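Local structure of ATP-dependent CLP protease, putative (Plasmodium falciparum, 2F6I) at residues 40-45 and 69-74. The protein probably cleaves proteins into small peptides as the serine protease component of an ATP-dependent Clp system, of which this chain is the catalytic domain. Residues are numbered along the deposited sequence; the frame is centred on the assembly and turned at random.
Sequences RIIYLT and NDIKIY
Y43 and Y74 lie side by side on one face of the parallel sheet of this ClpP fold, where strand 41-44, an edge strand of the sheet within this chain, pairs with strand 71-77 as the two strands of a beta-alpha-beta crossover through helix 50-66. Four backbone hydrogen bonds establish the parallel register: K72 N to R40 O, I42 N to K72 O (2.8 Å), Y74 N to I42 O and L44 N to Y74 O. The tyrosines point the same way, with ring planes 38° apart and centroids 5.1 Å apart, an oblique pair; Y74 CD1 sits over one face of the Y43 ring, offset toward its rim. From the other strand I41 also reaches Y74: chi1 of -59° sets CG1 beside the backbone N and leaves CG2 anti to it, and CG2 comes within 3.5 Å of Y74 CE1. L61 of a second subunit packs on both tyrosines. On the face of I42 and I73, contacts are looser, I42 CB meeting I73 CG1 at 4.2 Å, and helix 50-66 covers I42. R40, the C-prime residue of the Schellman motif ending helix 30-37, has positive phi (68°). Its side chain, bent at chi2 and chi3, runs past the start of the second strand: CD lies 3.4 Å from D70 O, which sits at the guanidinium edge, while S97 OG hydrogen-bonds NH1 and I71 CG1 approaches NH1 obliquely at 3.3 Å.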
ATOM      1  N   ARG C  40      29.131  33.579 -12.405  1.00 48.53           N
ATOM      2  CA  ARG C  40      29.673  33.294 -11.083  1.00 47.12           C
ATOM      3  C   ARG C  40      28.620  33.368  -9.987  1.00 46.89           C
ATOM      4  O   ARG C  40      28.941  33.617  -8.826  1.00 48.44           O
ATOM      5  CB  ARG C  40      30.799  34.273 -10.757  1.00 46.68           C
ATOM      6  CG  ARG C  40      31.924  34.278 -11.761  1.00 46.22           C
ATOM      7  CD  ARG C  40      33.254  34.193 -11.043  1.00 46.14           C
ATOM      8  NE  ARG C  40      34.061  33.119 -11.596  1.00 46.34           N
ATOM      9  CZ  ARG C  40      34.973  32.443 -10.914  1.00 47.45           C
ATOM     10  NH1 ARG C  40      35.202  32.725  -9.640  1.00 47.00           N
ATOM     11  NH2 ARG C  40      35.653  31.476 -11.508  1.00 50.52           N
ATOM     12  N   ILE C  41      27.364  33.144 -10.350  1.00 45.73           N
ATOM     13  CA  ILE C  41      26.282  33.200  -9.381  1.00 45.01           C
ATOM     14  C   ILE C  41      25.648  31.826  -9.186  1.00 45.14           C
ATOM     15  O   ILE C  41      25.181  31.202 -10.134  1.00 46.27           O
ATOM     16  CB  ILE C  41      25.226  34.232  -9.829  1.00 43.59           C
ATOM     17  CG1 ILE C  41      25.896  35.604  -9.958  1.00 43.09           C
ATOM     18  CG2 ILE C  41      24.078  34.285  -8.831  1.00 42.47           C
ATOM     19  CD1 ILE C  41      24.986  36.713 -10.444  1.00 43.50           C
ATOM     20  N   ILE C  42      25.646  31.359  -7.943  1.00 46.13           N
ATOM     21  CA  ILE C  42      25.097  30.052  -7.607  1.00 46.43           C
ATOM     22  C   ILE C  42      23.974  30.137  -6.584  1.00 47.16           C
ATOM     23  O   ILE C  42      23.931  31.052  -5.759  1.00 46.72           O
ATOM     24  CB  ILE C  42      26.194  29.127  -7.028  1.00 47.66           C
ATOM     25  CG1 ILE C  42      27.241  28.826  -8.096  1.00 47.70           C
ATOM     26  CG2 ILE C  42      25.576  27.830  -6.513  1.00 48.58           C
ATOM     27  CD1 ILE C  42      28.363  27.939  -7.601  1.00 50.32           C
ATOM     28  N   TYR C  43      23.067  29.167  -6.641  1.00 47.56           N
ATOM     29  CA  TYR C  43      21.954  29.107  -5.710  1.00 48.47           C
ATOM     30  C   TYR C  43      22.048  27.873  -4.822  1.00 49.40           C
ATOM     31  O   TYR C  43      22.257  26.761  -5.303  1.00 50.81           O
ATOM     32  CB  TYR C  43      20.616  29.071  -6.452  1.00 47.49           C
ATOM     33  CG  TYR C  43      20.263  30.342  -7.183  1.00 48.80           C
ATOM     34  CD1 TYR C  43      20.956  30.727  -8.327  1.00 48.90           C
ATOM     35  CD2 TYR C  43      19.225  31.158  -6.734  1.00 48.55           C
ATOM     36  CE1 TYR C  43      20.623  31.892  -9.009  1.00 49.11           C
ATOM     37  CE2 TYR C  43      18.887  32.326  -7.406  1.00 49.39           C
ATOM     38  CZ  TYR C  43      19.589  32.687  -8.542  1.00 49.77           C
ATOM     39  OH  TYR C  43      19.261  33.843  -9.211  1.00 51.52           O
ATOM     40  N   LEU C  44      21.915  28.087  -3.520  1.00 49.20           N
ATOM     41  CA  LEU C  44      21.925  27.007  -2.548  1.00 49.58           C
ATOM     42  C   LEU C  44      20.539  27.142  -1.940  1.00 51.39           C
ATOM     43  O   LEU C  44      20.380  27.614  -0.817  1.00 51.37           O
ATOM     44  CB  LEU C  44      23.009  27.232  -1.490  1.00 48.53           C
ATOM     45  CG  LEU C  44      23.054  26.243  -0.319  1.00 50.15           C
ATOM     46  CD1 LEU C  44      23.128  24.823  -0.840  1.00 51.39           C
ATOM     47  CD2 LEU C  44      24.255  26.549   0.565  1.00 50.51           C
ATOM     48  N   THR C  45      19.535  26.749  -2.716  1.00 52.98           N
ATOM     49  CA  THR C  45      18.148  26.857  -2.287  1.00 55.80           C
ATOM     50  C   THR C  45      17.463  25.519  -2.053  1.00 55.92           C
ATOM     51  O   THR C  45      16.237  25.428  -2.082  1.00 56.86           O
ATOM     52  CB  THR C  45      17.329  27.668  -3.313  1.00 56.76           C
ATOM     53  OG1 THR C  45      17.483  27.090  -4.616  1.00 58.58           O
ATOM     54  CG2 THR C  45      17.810  29.115  -3.348  1.00 56.24           C
ATOM     55  N   ASN C  69      37.821  35.154  -9.649  1.00 57.84           N
ATOM     56  CA  ASN C  69      37.015  36.308  -9.284  1.00 58.76           C
ATOM     57  C   ASN C  69      36.002  35.875  -8.233  1.00 58.03           C
ATOM     58  O   ASN C  69      35.882  34.691  -7.925  1.00 58.17           O
ATOM     59  CB  ASN C  69      36.289  36.872 -10.510  1.00 59.88           C
ATOM     60  CG  ASN C  69      37.248  37.318 -11.597  1.00 62.44           C
ATOM     61  OD1 ASN C  69      38.273  37.944 -11.318  1.00 63.50           O
ATOM     62  ND2 ASN C  69      36.917  37.005 -12.844  1.00 62.42           N
ATOM     63  N   ASP C  70      35.272  36.836  -7.684  1.00 57.44           N
ATOM     64  CA  ASP C  70      34.282  36.541  -6.658  1.00 56.31           C
ATOM     65  C   ASP C  70      33.108  35.684  -7.129  1.00 54.42           C
ATOM     66  O   ASP C  70      32.570  35.874  -8.222  1.00 53.74           O
ATOM     67  CB  ASP C  70      33.755  37.850  -6.060  1.00 57.18           C
ATOM     68  CG  ASP C  70      34.721  38.465  -5.063  1.00 58.56           C
ATOM     69  OD1 ASP C  70      35.947  38.385  -5.290  1.00 57.58           O
ATOM     70  OD2 ASP C  70      34.250  39.036  -4.057  1.00 59.02           O
ATOM     71  N   ILE C  71      32.729  34.733  -6.284  1.00 51.86           N
ATOM     72  CA  ILE C  71      31.605  33.846  -6.543  1.00 49.14           C
ATOM     73  C   ILE C  71      30.494  34.261  -5.578  1.00 49.22           C
ATOM     74  O   ILE C  71      30.726  34.377  -4.372  1.00 48.92           O
ATOM     75  CB  ILE C  71      31.972  32.369  -6.265  1.00 47.56           C
ATOM     76  CG1 ILE C  71      33.043  31.899  -7.250  1.00 45.33           C
ATOM     77  CG2 ILE C  71      30.729  31.494  -6.370  1.00 45.32           C
ATOM     78  CD1 ILE C  71      33.537  30.488  -6.988  1.00 42.14           C
ATOM     79  N   LYS C  72      29.298  34.501  -6.108  1.00 47.41           N
ATOM     80  CA  LYS C  72      28.167  34.892  -5.276  1.00 47.09           C
ATOM     81  C   LYS C  72      27.226  33.707  -5.079  1.00 47.29           C
ATOM     82  O   LYS C  72      26.870  33.017  -6.039  1.00 44.45           O
ATOM     83  CB  LYS C  72      27.398  36.046  -5.915  1.00 48.22           C
ATOM     84  CG  LYS C  72      26.190  36.481  -5.102  1.00 52.74           C
ATOM     85  CD  LYS C  72      25.323  37.491  -5.842  1.00 55.77           C
ATOM     86  CE  LYS C  72      26.026  38.825  -6.020  1.00 58.02           C
ATOM     87  NZ  LYS C  72      25.121  39.816  -6.670  1.00 58.54           N
ATOM     88  N   ILE C  73      26.819  33.480  -3.834  1.00 45.85           N
ATOM     89  CA  ILE C  73      25.923  32.375  -3.517  1.00 45.32           C
ATOM     90  C   ILE C  73      24.682  32.813  -2.742  1.00 46.25           C
ATOM     91  O   ILE C  73      24.783  33.291  -1.609  1.00 44.85           O
ATOM     92  CB  ILE C  73      26.650  31.290  -2.689  1.00 45.42           C
ATOM     93  CG1 ILE C  73      27.812  30.711  -3.499  1.00 46.41           C
ATOM     94  CG2 ILE C  73      25.677  30.183  -2.299  1.00 44.82           C
ATOM     95  CD1 ILE C  73      28.546  29.585  -2.804  1.00 45.77           C
ATOM     96  N   TYR C  74      23.512  32.657  -3.358  1.00 46.18           N
ATOM     97  CA  TYR C  74      22.260  32.997  -2.692  1.00 45.14           C
ATOM     98  C   TYR C  74      21.917  31.784  -1.834  1.00 45.10           C
ATOM     99  O   TYR C  74      21.992  30.651  -2.309  1.00 44.64           O
ATOM    100  CB  TYR C  74      21.141  33.243  -3.707  1.00 44.85           C
ATOM    101  CG  TYR C  74      21.292  34.512  -4.518  1.00 46.57           C
ATOM    102  CD1 TYR C  74      21.626  34.461  -5.871  1.00 47.39           C
ATOM    103  CD2 TYR C  74      21.088  35.764  -3.936  1.00 47.65           C
ATOM    104  CE1 TYR C  74      21.751  35.624  -6.627  1.00 48.30           C
ATOM    105  CE2 TYR C  74      21.211  36.937  -4.685  1.00 48.96           C
ATOM    106  CZ  TYR C  74      21.543  36.857  -6.030  1.00 49.66           C
ATOM    107  OH  TYR C  74      21.662  38.005  -6.782  1.00 51.88           O
TER